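Local coordinates for protein thermostable monoacylglycerol lipase (Bacillus, PDB 4LHE) that probably hydrolyses monoacylglycerols to glycerol and free fatty acids, as a heat-stable serine hydrolase of the alpha/beta hydrolase fold, at residues V21-V26 against E41-A46. Sequence-based numbering, arbitrary orientation.
Sequences VGVLLV and EAYAKA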
loop_
_atom_site.group_PDB
_atom_site.type_symbol
_atom_site.label_atom_id
_atom_site.label_comp_id
_atom_site.label_asym_id
_atom_site.label_seq_id
_atom_site.Cartn_x
_atom_site.Cartn_y
_atom_site.Cartn_z
ATOM N N VAL A 21 12.187 -3.082 16.657
ATOM C CA VAL A 21 11.725 -3.488 15.338
ATOM C C VAL A 21 10.537 -2.615 14.888
ATOM O O VAL A 21 9.585 -2.417 15.651
ATOM C CB VAL A 21 11.323 -4.960 15.310
ATOM C CG1 VAL A 21 10.907 -5.342 13.898
ATOM C CG2 VAL A 21 12.494 -5.826 15.754
ATOM N N GLY A 22 10.595 -2.107 13.658
ATOM C CA GLY A 22 9.581 -1.184 13.164
ATOM C C GLY A 22 8.793 -1.699 11.976
ATOM O O GLY A 22 9.304 -2.450 11.152
ATOM N N VAL A 23 7.523 -1.318 11.904
ATOM C CA VAL A 23 6.728 -1.619 10.728
ATOM C C VAL A 23 6.153 -0.330 10.128
ATOM O O VAL A 23 5.435 0.420 10.803
ATOM C CB VAL A 23 5.575 -2.607 11.021
ATOM C CG1 VAL A 23 4.920 -3.006 9.720
ATOM C CG2 VAL A 23 6.090 -3.854 11.719
ATOM N N LEU A 24 6.479 -0.090 8.860
ATOM C CA LEU A 24 5.886 1.003 8.083
ATOM C C LEU A 24 4.695 0.420 7.324
ATOM O O LEU A 24 4.852 -0.594 6.624
ATOM C CB LEU A 24 6.919 1.515 7.072
ATOM C CG LEU A 24 6.510 2.677 6.176
ATOM C CD1 LEU A 24 6.277 3.875 7.016
ATOM C CD2 LEU A 24 7.589 2.967 5.121
ATOM N N LEU A 25 3.516 1.036 7.451
ATOM C CA LEU A 25 2.334 0.564 6.710
ATOM C C LEU A 25 1.835 1.591 5.689
ATOM O O LEU A 25 1.593 2.751 6.033
ATOM C CB LEU A 25 1.199 0.210 7.670
ATOM C CG LEU A 25 1.475 -0.890 8.698
ATOM C CD1 LEU A 25 2.047 -0.295 9.972
ATOM C CD2 LEU A 25 0.194 -1.655 9.012
ATOM N N VAL A 26 1.678 1.170 4.439
ATOM C CA VAL A 26 1.373 2.118 3.378
ATOM C C VAL A 26 0.002 1.856 2.772
ATOM O O VAL A 26 -0.211 0.811 2.145
ATOM C CB VAL A 26 2.450 2.105 2.283
ATOM C CG1 VAL A 26 2.318 3.353 1.405
ATOM C CG2 VAL A 26 3.861 2.059 2.910
ATOM N N GLU A 41 -2.468 -1.385 14.505
ATOM C CA GLU A 41 -2.816 -1.582 15.908
ATOM C C GLU A 41 -2.414 -2.955 16.443
ATOM O O GLU A 41 -1.830 -3.047 17.529
ATOM C CB GLU A 41 -4.301 -1.267 16.171
ATOM C CG GLU A 41 -4.633 0.232 16.003
ATOM C CD GLU A 41 -6.107 0.562 16.223
ATOM O OE1 GLU A 41 -6.874 -0.333 16.643
ATOM O OE2 GLU A 41 -6.504 1.731 15.994
ATOM N N ALA A 42 -2.707 -4.014 15.686
ATOM C CA ALA A 42 -2.225 -5.362 16.025
ATOM C C ALA A 42 -0.694 -5.508 16.111
ATOM O O ALA A 42 -0.196 -6.230 16.987
ATOM C CB ALA A 42 -2.800 -6.395 15.077
ATOM N N TYR A 43 0.057 -4.847 15.225
ATOM C CA TYR A 43 1.526 -4.952 15.281
ATOM C C TYR A 43 2.104 -4.162 16.468
ATOM O O TYR A 43 3.084 -4.581 17.093
ATOM C CB TYR A 43 2.188 -4.523 13.956
ATOM C CG TYR A 43 1.679 -5.260 12.717
ATOM C CD1 TYR A 43 1.108 -6.525 12.808
ATOM C CD2 TYR A 43 1.756 -4.668 11.464
ATOM C CE1 TYR A 43 0.637 -7.188 11.669
ATOM C CE2 TYR A 43 1.293 -5.316 10.336
ATOM C CZ TYR A 43 0.730 -6.570 10.443
ATOM O OH TYR A 43 0.259 -7.197 9.299
ATOM N N ALA A 44 1.488 -3.023 16.761
ATOM C CA ALA A 44 1.863 -2.213 17.915
ATOM C C ALA A 44 1.631 -2.998 19.212
ATOM O O ALA A 44 2.472 -2.999 20.115
ATOM C CB ALA A 44 1.072 -0.920 17.914
ATOM N N LYS A 45 0.493 -3.679 19.298
ATOM C CA LYS A 45 0.204 -4.515 20.466
ATOM C C LYS A 45 1.188 -5.696 20.598
ATOM O O LYS A 45 1.499 -6.149 21.705
ATOM C CB LYS A 45 -1.257 -4.992 20.453
ATOM C CG LYS A 45 -1.598 -6.008 21.556
ATOM C CD LYS A 45 -1.404 -5.424 22.974
ATOM C CE LYS A 45 -0.680 -6.387 23.932
ATOM N NZ LYS A 45 -1.456 -7.637 24.210
ATOM N N ALA A 46 1.709 -6.183 19.479
ATOM C CA ALA A 46 2.685 -7.266 19.551
ATOM C C ALA A 46 4.082 -6.764 19.924
ATOM O O ALA A 46 5.002 -7.555 20.030
ATOM C CB ALA A 46 2.734 -8.007 18.250
#
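The ring of Y43, projecting from helix 37-45 toward strand 21-26, rests against V23 and L25, two residues on the same face of that strand. The two aliphatic groups flank the CD2-CE2 bond of the ring from opposite sides of its plane, both obliquely. V23 CG1 comes within 4.0 Å of Y43 CD2. L25 CD2 lies 4.0 Å from Y43 CE2, close to Y43 CD2 as well. V23 and Y43 cross at about a right angle. With Y43 CG anti to its own carbonyl carbon (chi1 -55°), the ring is carried from the helix toward the strand. In V23, CG1 rather than CG2 makes the touch, lying opposite the backbone N across the first torsion (chi1 -172°). The nearest CA atoms, those of V23 and Y43, stay 7.7 Å apart. Further out, helix 234-247 covers the same cluster: F245 packs edge-to-face with the Y43 ring and also touches V23, while S241 and L242 touch Y43. L25 also touches M36 and T94 of strand 90-96, and backbone hydrogen bonds between V23 and both T49 and C51 pair its strand with strand 49-52. The contact thus joins the first strand and the helix of a beta-alpha-beta unit in the alpha/beta hydrolase sheet. All three touching side chains are buried and no hydrogen bond links the two segments, so the attraction at this point is probably dispersion and the exclusion of water.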